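Local coordinates for protein dnab-like replicative helicase (Bacillus phage SPP1, PDB 3BH0) that is the ATPase domain of a DnaB-family replicative helicase, which probably hydrolyses ATP to drive 5'-3' unwinding of DNA at the phage replication fork, at residues N165-K170 / K214-E219; I184-Y189 / V223-S228; D239-L244 / E280-K285. All blocks are in the same frame, centred on the assembly; numbering follows the deposited sequence.

Interaction 1 of 3, residues N165-K170 / K214-E219; sequences NYIWSK and KKMARE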
loop_
_atom_site.group_PDB
_atom_site.type_symbol
_atom_site.label_atom_id
_atom_site.label_comp_id
_atom_site.label_asym_id
_atom_site.label_seq_id
_atom_site.Cartn_x
_atom_site.Cartn_y
_atom_site.Cartn_z
ATOM N N ASN A 165 -12.373 1.631 13.955
ATOM C CA ASN A 165 -12.692 0.794 15.094
ATOM C C ASN A 165 -12.835 -0.658 14.671
ATOM O O ASN A 165 -12.211 -1.557 15.247
ATOM C CB ASN A 165 -13.986 1.293 15.736
ATOM C CG ASN A 165 -14.028 1.030 17.211
ATOM O OD1 ASN A 165 -14.289 -0.105 17.648
ATOM N ND2 ASN A 165 -13.767 2.071 18.005
ATOM N N TYR A 166 -13.628 -0.868 13.622
ATOM C CA TYR A 166 -13.804 -2.182 13.021
ATOM C C TYR A 166 -12.463 -2.791 12.631
ATOM O O TYR A 166 -12.224 -3.969 12.858
ATOM C CB TYR A 166 -14.747 -2.084 11.814
ATOM C CG TYR A 166 -14.902 -3.371 11.049
ATOM C CD1 TYR A 166 -15.974 -4.226 11.294
ATOM C CD2 TYR A 166 -13.964 -3.746 10.076
ATOM C CE1 TYR A 166 -16.104 -5.434 10.580
ATOM C CE2 TYR A 166 -14.082 -4.931 9.373
ATOM C CZ TYR A 166 -15.151 -5.765 9.622
ATOM O OH TYR A 166 -15.258 -6.940 8.919
ATOM N N ILE A 167 -11.586 -1.983 12.046
ATOM C CA ILE A 167 -10.291 -2.476 11.548
ATOM C C ILE A 167 -9.327 -2.763 12.691
ATOM O O ILE A 167 -8.533 -3.712 12.622
ATOM C CB ILE A 167 -9.663 -1.499 10.510
ATOM C CG1 ILE A 167 -10.566 -1.413 9.266
ATOM C CG2 ILE A 167 -8.221 -1.890 10.180
ATOM C CD1 ILE A 167 -10.105 -0.453 8.203
ATOM N N TRP A 168 -9.397 -1.919 13.723
ATOM C CA TRP A 168 -8.700 -2.120 14.996
ATOM C C TRP A 168 -8.941 -3.520 15.520
ATOM O O TRP A 168 -8.007 -4.265 15.809
ATOM C CB TRP A 168 -9.219 -1.116 16.043
ATOM C CG TRP A 168 -8.286 -0.929 17.196
ATOM C CD1 TRP A 168 -7.918 -1.871 18.115
ATOM C CD2 TRP A 168 -7.587 0.272 17.548
ATOM N NE1 TRP A 168 -7.034 -1.334 19.017
ATOM C CE2 TRP A 168 -6.807 -0.020 18.691
ATOM C CE3 TRP A 168 -7.550 1.570 17.014
ATOM C CZ2 TRP A 168 -5.989 0.947 19.320
ATOM C CZ3 TRP A 168 -6.746 2.535 17.641
ATOM C CH2 TRP A 168 -5.971 2.212 18.786
ATOM N N SER A 169 -10.217 -3.860 15.647
ATOM C CA SER A 169 -10.644 -5.179 16.094
ATOM C C SER A 169 -9.987 -6.337 15.318
ATOM O O SER A 169 -9.476 -7.284 15.921
ATOM C CB SER A 169 -12.164 -5.260 16.021
ATOM O OG SER A 169 -12.618 -6.494 16.536
ATOM N N LYS A 170 -9.971 -6.228 13.987
ATOM C CA LYS A 170 -9.431 -7.275 13.115
ATOM C C LYS A 170 -7.918 -7.389 13.165
ATOM O O LYS A 170 -7.365 -8.477 13.078
ATOM C CB LYS A 170 -9.901 -7.064 11.676
ATOM C CG LYS A 170 -11.412 -6.927 11.544
ATOM C CD LYS A 170 -12.143 -8.265 11.761
ATOM C CE LYS A 170 -13.629 -8.033 11.849
ATOM N NZ LYS A 170 -14.412 -9.293 11.705
ATOM N N LYS A 214 -3.213 6.335 12.508
ATOM C CA LYS A 214 -1.838 6.471 12.990
ATOM C C LYS A 214 -1.713 5.931 14.432
ATOM O O LYS A 214 -0.762 5.205 14.757
ATOM C CB LYS A 214 -1.373 7.935 12.861
ATOM C CG LYS A 214 -0.005 8.276 13.469
ATOM C CD LYS A 214 1.085 7.281 13.096
ATOM C CE LYS A 214 2.445 7.705 13.626
ATOM N NZ LYS A 214 3.484 6.728 13.174
ATOM N N LYS A 215 -2.680 6.291 15.281
ATOM C CA LYS A 215 -2.752 5.785 16.656
ATOM C C LYS A 215 -2.786 4.245 16.653
ATOM O O LYS A 215 -2.032 3.604 17.384
ATOM C CB LYS A 215 -3.980 6.359 17.378
ATOM C CG LYS A 215 -3.784 6.464 18.881
ATOM C CD LYS A 215 -5.083 6.632 19.642
ATOM C CE LYS A 215 -5.446 8.097 19.824
ATOM N NZ LYS A 215 -6.632 8.227 20.738
ATOM N N MET A 216 -3.640 3.670 15.802
ATOM C CA MET A 216 -3.706 2.226 15.611
ATOM C C MET A 216 -2.366 1.619 15.184
ATOM O O MET A 216 -1.943 0.600 15.731
ATOM C CB MET A 216 -4.788 1.867 14.596
ATOM C CG MET A 216 -4.876 0.366 14.302
ATOM S SD MET A 216 -6.225 -0.048 13.186
ATOM C CE MET A 216 -5.522 0.481 11.616
ATOM N N ALA A 217 -1.710 2.234 14.198
ATOM C CA ALA A 217 -0.381 1.809 13.758
ATOM C C ALA A 217 0.554 1.721 14.962
ATOM O O ALA A 217 1.230 0.712 15.169
ATOM C CB ALA A 217 0.171 2.783 12.714
ATOM N N ARG A 218 0.565 2.799 15.749
ATOM C CA ARG A 218 1.399 2.927 16.946
ATOM C C ARG A 218 0.986 1.975 18.082
ATOM O O ARG A 218 1.813 1.213 18.579
ATOM C CB ARG A 218 1.388 4.387 17.433
ATOM C CG ARG A 218 2.190 5.340 16.556
ATOM C CD ARG A 218 3.598 5.592 17.100
ATOM N NE ARG A 218 3.527 6.520 18.226
ATOM C CZ ARG A 218 4.018 6.298 19.442
ATOM N NH1 ARG A 218 4.696 5.192 19.727
ATOM N NH2 ARG A 218 3.855 7.228 20.362
ATOM N N GLU A 219 -0.290 2.027 18.471
ATOM C CA GLU A 219 -0.806 1.328 19.663
ATOM C C GLU A 219 -0.807 -0.183 19.488
ATOM O O GLU A 219 -0.509 -0.912 20.430
ATOM C CB GLU A 219 -2.208 1.841 20.044
ATOM C CG GLU A 219 -2.592 1.646 21.508
ATOM C CD GLU A 219 -3.354 2.853 22.106
ATOM O OE1 GLU A 219 -4.417 3.241 21.558
ATOM O OE2 GLU A 219 -2.887 3.410 23.142
#
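Two neighbouring helices on one side of the RecA-like core, 164-176 and 202-220, meet here through Trp168 and Met216. Over these turns they run nearly parallel, 16° between their directions, with axes 10.9 Å apart. At that spacing long side chains can bridge the groove, which suits an indole and an unbranched methionine. A first torsion of -161° carries the Trp168 ring away from its backbone N, bringing the benzo end to the other helix, over the Met216 backbone. Met216 CA sits over the face of the six-membered ring, 4.1 Å from its centroid, a CH-pi contact, and Met216 CB is 3.7 Å from Trp168 CZ3. Met216 SD approaches the five-membered ring of Trp168 obliquely, 5.2 Å from its centroid, a Met-aromatic contact. Both helices pack on the same sheet face of this P-loop NTPase fold, Ile167 against Val185 and Ile187, Met216 against Val224. A bend at chi3 turns the methionine methyl down toward that sheet, leaving Met216 CE 3.9 Å from Ile167 CG2. On the outer side, Glu219 OE1 comes to the indole edge, 3.3 Å from Trp168 CH2, its carboxylate turned 55° from the ring; the partly positive ring edge would suit that oxygen.

Interaction 2 of 3, residues I184-Y189 / V223-S228; sequences IVMIDY and VVIALS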
loop_
_atom_site.group_PDB
_atom_site.type_symbol
_atom_site.label_atom_id
_atom_site.label_comp_id
_atom_site.label_asym_id
_atom_site.label_seq_id
_atom_site.Cartn_x
_atom_site.Cartn_y
_atom_site.Cartn_z
ATOM N N ILE A 184 0.666 -6.127 8.476
ATOM C CA ILE A 184 0.577 -4.911 7.668
ATOM C C ILE A 184 -0.879 -4.690 7.297
ATOM O O ILE A 184 -1.499 -5.551 6.686
ATOM C CB ILE A 184 1.463 -5.005 6.407
ATOM C CG1 ILE A 184 2.915 -5.272 6.802
ATOM C CG2 ILE A 184 1.345 -3.722 5.539
ATOM C CD1 ILE A 184 3.484 -6.521 6.198
ATOM N N VAL A 185 -1.430 -3.543 7.675
ATOM C CA VAL A 185 -2.842 -3.255 7.405
ATOM C C VAL A 185 -2.975 -2.363 6.169
ATOM O O VAL A 185 -2.611 -1.195 6.206
ATOM C CB VAL A 185 -3.531 -2.636 8.652
ATOM C CG1 VAL A 185 -5.030 -2.456 8.444
ATOM C CG2 VAL A 185 -3.256 -3.519 9.881
ATOM N N MET A 186 -3.469 -2.937 5.071
ATOM C CA MET A 186 -3.692 -2.186 3.830
ATOM C C MET A 186 -5.152 -1.796 3.720
ATOM O O MET A 186 -6.037 -2.643 3.853
ATOM C CB MET A 186 -3.319 -3.001 2.592
ATOM C CG MET A 186 -1.851 -3.314 2.423
ATOM S SD MET A 186 -1.408 -3.490 0.671
ATOM C CE MET A 186 -1.101 -1.775 0.238
ATOM N N ILE A 187 -5.416 -0.521 3.457
ATOM C CA ILE A 187 -6.792 -0.075 3.341
ATOM C C ILE A 187 -7.132 0.413 1.921
ATOM O O ILE A 187 -6.683 1.492 1.505
ATOM C CB ILE A 187 -7.137 0.932 4.449
ATOM C CG1 ILE A 187 -6.700 0.337 5.802
ATOM C CG2 ILE A 187 -8.643 1.292 4.419
ATOM C CD1 ILE A 187 -6.598 1.290 6.927
ATOM N N ASP A 188 -7.898 -0.392 1.166
ATOM C CA ASP A 188 -8.334 0.071 -0.163
ATOM C C ASP A 188 -9.299 1.196 -0.024
ATOM O O ASP A 188 -10.527 1.084 -0.024
ATOM C CB ASP A 188 -8.820 -0.971 -1.168
ATOM C CG ASP A 188 -8.946 -0.380 -2.614
ATOM O OD1 ASP A 188 -8.786 0.862 -2.818
ATOM O OD2 ASP A 188 -9.222 -1.159 -3.550
ATOM N N TYR A 189 -8.585 2.290 0.125
ATOM C CA TYR A 189 -8.954 3.660 0.111
ATOM C C TYR A 189 -9.718 4.227 1.271
ATOM O O TYR A 189 -10.810 3.791 1.622
ATOM C CB TYR A 189 -9.071 4.248 -1.313
ATOM C CG TYR A 189 -10.349 4.833 -1.813
ATOM C CD1 TYR A 189 -10.676 6.158 -1.536
ATOM C CD2 TYR A 189 -11.166 4.110 -2.684
ATOM C CE1 TYR A 189 -11.827 6.726 -2.048
ATOM C CE2 TYR A 189 -12.321 4.677 -3.214
ATOM C CZ TYR A 189 -12.640 5.977 -2.890
ATOM O OH TYR A 189 -13.784 6.525 -3.394
ATOM N N VAL A 223 2.286 -1.822 10.671
ATOM C CA VAL A 223 2.338 -0.917 9.522
ATOM C C VAL A 223 0.920 -0.708 8.988
ATOM O O VAL A 223 0.227 -1.667 8.686
ATOM C CB VAL A 223 3.244 -1.446 8.390
ATOM C CG1 VAL A 223 3.365 -0.390 7.264
ATOM C CG2 VAL A 223 4.628 -1.815 8.937
ATOM N N VAL A 224 0.483 0.542 8.913
ATOM C CA VAL A 224 -0.772 0.872 8.240
ATOM C C VAL A 224 -0.442 1.522 6.908
ATOM O O VAL A 224 0.360 2.451 6.857
ATOM C CB VAL A 224 -1.664 1.778 9.094
ATOM C CG1 VAL A 224 -2.947 2.130 8.357
ATOM C CG2 VAL A 224 -1.983 1.074 10.417
ATOM N N ILE A 225 -1.016 0.968 5.841
ATOM C CA ILE A 225 -0.892 1.496 4.490
ATOM C C ILE A 225 -2.289 1.854 3.961
ATOM O O ILE A 225 -3.091 0.975 3.633
ATOM C CB ILE A 225 -0.169 0.522 3.522
ATOM C CG1 ILE A 225 1.249 0.197 4.018
ATOM C CG2 ILE A 225 -0.059 1.142 2.159
ATOM C CD1 ILE A 225 1.942 -0.909 3.254
ATOM N N ALA A 226 -2.573 3.152 3.908
ATOM C CA ALA A 226 -3.824 3.631 3.383
ATOM C C ALA A 226 -3.664 4.229 1.977
ATOM O O ALA A 226 -2.831 5.119 1.736
ATOM C CB ALA A 226 -4.468 4.637 4.345
ATOM N N LEU A 227 -4.464 3.699 1.054
ATOM C CA LEU A 227 -4.673 4.279 -0.256
ATOM C C LEU A 227 -5.586 5.495 -0.107
ATOM O O LEU A 227 -6.501 5.500 0.716
ATOM C CB LEU A 227 -5.291 3.245 -1.216
ATOM C CG LEU A 227 -4.337 2.343 -1.999
ATOM C CD1 LEU A 227 -3.435 1.560 -1.066
ATOM C CD2 LEU A 227 -5.081 1.389 -2.924
ATOM N N SER A 228 -5.330 6.514 -0.922
ATOM C CA SER A 228 -6.039 7.769 -0.837
ATOM C C SER A 228 -6.217 8.373 -2.216
ATOM O O SER A 228 -5.315 8.334 -3.061
ATOM C CB SER A 228 -5.288 8.751 0.066
ATOM O OG SER A 228 -5.832 10.054 -0.053
#
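Strands 183-188 and 223-228 run parallel, 12° apart in direction, joined by four backbone hydrogen bonds that alternate in direction: Val185 N to Val223 O (2.7 Å), Ile225 N to Val185 O, Ile187 N to Ile225 O, and a longer last one, Leu227 N to Ile187 O (3.2 Å). Val185, Ile187 and Ile225 thus each use both N-H and C=O across the pair. Side chains alternate between the two faces. On one, Ile184, Met186, Val223 and Ile225 pack side by side: Ile184 CG2 rests 3.7 Å from Ile225 CD1, and Met186, bent at chi3 (86°), folds its CE back to 3.6 Å from Ile225 CG2. On the other, Ile187 CD1 meets Val224 CG1 at 4.0 Å, and the small Ala226 follows. Beta-branched residues suit these extended, wholly buried strands. Tyr189 CA makes a C-H...O contact to Leu227 O (3.1 Å, 162° at the hydrogen), and Asp188 OD1 lies 3.7 Å from Leu227 CD2. These strands and helix 202-220 form a beta-alpha-beta unit: Leu213 and Ala217 of the helix pack on Val224, helix 81-93 lies against Met186, Ile225 and Leu227 on the other face, and strands 98-103 and 70-74 flank the pair.

Interaction 3 of 3, residues D239-L244 / E280-K285; sequences DKRPML and EVIIAK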
loop_
_atom_site.group_PDB
_atom_site.type_symbol
_atom_site.label_atom_id
_atom_site.label_comp_id
_atom_site.label_asym_id
_atom_site.label_seq_id
_atom_site.Cartn_x
_atom_site.Cartn_y
_atom_site.Cartn_z
ATOM N N ASP A 239 1.708 20.930 -15.110
ATOM C CA ASP A 239 2.388 19.765 -14.552
ATOM C C ASP A 239 1.453 19.038 -13.575
ATOM O O ASP A 239 1.138 19.545 -12.490
ATOM C CB ASP A 239 3.680 20.194 -13.851
ATOM C CG ASP A 239 4.443 19.025 -13.257
ATOM O OD1 ASP A 239 3.890 17.910 -13.187
ATOM O OD2 ASP A 239 5.613 19.214 -12.855
ATOM N N LYS A 240 1.026 17.842 -13.965
ATOM C CA LYS A 240 0.031 17.107 -13.196
ATOM C C LYS A 240 0.645 16.090 -12.241
ATOM O O LYS A 240 -0.006 15.123 -11.843
ATOM C CB LYS A 240 -0.991 16.450 -14.136
ATOM C CG LYS A 240 -1.816 17.459 -14.924
ATOM C CD LYS A 240 -2.646 16.794 -15.992
ATOM C CE LYS A 240 -3.090 17.794 -17.051
ATOM N NZ LYS A 240 -1.918 18.540 -17.630
ATOM N N ARG A 241 1.905 16.298 -11.884
ATOM C CA ARG A 241 2.482 15.547 -10.776
ATOM C C ARG A 241 1.833 16.003 -9.455
ATOM O O ARG A 241 1.682 17.211 -9.214
ATOM C CB ARG A 241 4.004 15.667 -10.753
ATOM C CG ARG A 241 4.664 14.416 -11.247
ATOM C CD ARG A 241 6.052 14.642 -11.779
ATOM N NE ARG A 241 5.981 14.990 -13.194
ATOM C CZ ARG A 241 6.891 14.679 -14.110
ATOM N NH1 ARG A 241 7.977 13.980 -13.782
ATOM N NH2 ARG A 241 6.699 15.064 -15.364
ATOM N N PRO A 242 1.389 15.038 -8.624
ATOM C CA PRO A 242 0.690 15.412 -7.387
ATOM C C PRO A 242 1.613 16.124 -6.432
ATOM O O PRO A 242 2.809 15.843 -6.414
ATOM C CB PRO A 242 0.265 14.064 -6.794
ATOM C CG PRO A 242 0.359 13.097 -7.926
ATOM C CD PRO A 242 1.483 13.577 -8.777
ATOM N N MET A 243 1.066 17.058 -5.662
ATOM C CA MET A 243 1.810 17.669 -4.557
ATOM C C MET A 243 1.047 17.543 -3.255
ATOM O O MET A 243 -0.113 17.141 -3.257
ATOM C CB MET A 243 2.153 19.126 -4.840
ATOM C CG MET A 243 0.984 20.001 -5.141
ATOM S SD MET A 243 1.548 21.513 -5.920
ATOM C CE MET A 243 2.726 20.886 -7.121
ATOM N N LEU A 244 1.705 17.886 -2.152
ATOM C CA LEU A 244 1.132 17.699 -0.817
ATOM C C LEU A 244 -0.143 18.499 -0.610
ATOM O O LEU A 244 -1.058 18.035 0.069
ATOM C CB LEU A 244 2.157 17.989 0.285
ATOM C CG LEU A 244 3.317 17.001 0.419
ATOM C CD1 LEU A 244 4.367 17.592 1.355
ATOM C CD2 LEU A 244 2.874 15.640 0.914
ATOM N N GLU A 280 6.100 6.625 -11.906
ATOM C CA GLU A 280 6.980 7.137 -10.872
ATOM C C GLU A 280 6.310 7.209 -9.491
ATOM O O GLU A 280 5.186 7.716 -9.328
ATOM C CB GLU A 280 7.658 8.445 -11.282
ATOM C CG GLU A 280 6.761 9.608 -11.616
ATOM C CD GLU A 280 7.563 10.855 -12.009
ATOM O OE1 GLU A 280 8.276 10.829 -13.036
ATOM O OE2 GLU A 280 7.482 11.876 -11.283
ATOM N N VAL A 281 7.010 6.643 -8.513
ATOM C CA VAL A 281 6.620 6.715 -7.128
ATOM C C VAL A 281 7.287 7.945 -6.532
ATOM O O VAL A 281 8.498 7.967 -6.304
ATOM C CB VAL A 281 7.020 5.438 -6.373
ATOM C CG1 VAL A 281 6.581 5.511 -4.932
ATOM C CG2 VAL A 281 6.408 4.218 -7.039
ATOM N N ILE A 282 6.494 8.984 -6.306
ATOM C CA ILE A 282 7.012 10.207 -5.716
ATOM C C ILE A 282 6.801 10.178 -4.206
ATOM O O ILE A 282 5.666 10.269 -3.744
ATOM C CB ILE A 282 6.329 11.472 -6.302
ATOM C CG1 ILE A 282 6.242 11.376 -7.824
ATOM C CG2 ILE A 282 7.040 12.739 -5.831
ATOM C CD1 ILE A 282 5.332 12.435 -8.471
ATOM N N ILE A 283 7.896 10.030 -3.458
ATOM C CA ILE A 283 7.920 10.132 -1.996
ATOM C C ILE A 283 7.848 11.620 -1.625
ATOM O O ILE A 283 8.847 12.327 -1.680
ATOM C CB ILE A 283 9.199 9.466 -1.392
ATOM C CG1 ILE A 283 9.190 7.947 -1.597
ATOM C CG2 ILE A 283 9.297 9.716 0.097
ATOM C CD1 ILE A 283 9.626 7.458 -2.990
ATOM N N ALA A 284 6.653 12.099 -1.287
ATOM C CA ALA A 284 6.437 13.532 -1.048
ATOM C C ALA A 284 6.669 13.895 0.420
ATOM O O ALA A 284 6.891 15.056 0.756
ATOM C CB ALA A 284 5.058 13.932 -1.482
ATOM N N LYS A 285 6.612 12.885 1.284
ATOM C CA LYS A 285 6.895 13.050 2.691
ATOM C C LYS A 285 7.597 11.817 3.213
ATOM O O LYS A 285 7.218 10.673 2.904
ATOM C CB LYS A 285 5.629 13.312 3.507
ATOM C CG LYS A 285 5.956 13.721 4.922
ATOM C CD LYS A 285 4.749 13.741 5.829
ATOM C CE LYS A 285 5.185 14.112 7.264
ATOM N NZ LYS A 285 4.116 13.806 8.219
#
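This is a surface contact between a loop and a strand: residues 239-244, in the connection between strand 223-228 and helix 252-256, lie against strand 278-286 with Arg241, Pro242 and Leu244 touching Glu280, Ile282 and Ala284. These three, alternate residues of the strand, carry most of its side, as suits an extended chain. No backbone hydrogen bond joins the two segments; side chains of the loop make most of the contact. At one end Arg241 and Glu280 form a salt bridge. Arg241 NH1 stands 3.3 Å from Glu280 OE1, and its hydrogen bond to Glu280 OE2 is weak, with an angle of 141° at the hydrogen. The guanidinium and carboxylate planes are 78° apart, far from the flat two-pronged pairing that these groups can make. The aliphatic part of the arginine is used as well: Arg241 CG lies 3.5 Å from Ile282 CD1, which also lies 4.0 Å from Pro242 CD. An isoleucine suits this place because its long branch reaches both. At the other end Leu244 straddles the small Ala284, with Leu244 CD2 3.7 Å from Ala284 CB and Leu244 CD1 near the Ala284 carbonyl. Phe262 of the adjacent strand 259-265 extends the apolar patch beneath Pro242 and Ala284. Within the loop, Asp239 OD1 accepts the Arg241 backbone N-H at 2.9 Å and also pairs, more loosely, with Arg241 NE, placing the arginine between two carboxylates. The acceptance of an N-H two residues on defines an Asx turn, here combined with an Asp239-Arg241-Glu280 salt-bridge network.

In the fold
Interactions 1 and 2 form one continuous piece of the core, their centres 11 Å apart. The helices of interaction 1 rest directly on the strands of interaction 2: Ile167 CG2 is 3.7 Å from Val185 CG1, and Ala217 CB is 3.6 Å from Val224 CG2. Their segments alternate along the chain, helix, strand, helix, strand, as expected of successive beta-alpha-beta crossovers. Interaction 3 reaches the same sheet on its antiparallel side, with its centre about 18 Å from that of interaction 2 and about 27 Å from that of interaction 1, and touches neither. The probable Walker A P-loop is closest to interaction 2, where Leu227 touches Lys81; Pro242 of interaction 3 lies near it without contact.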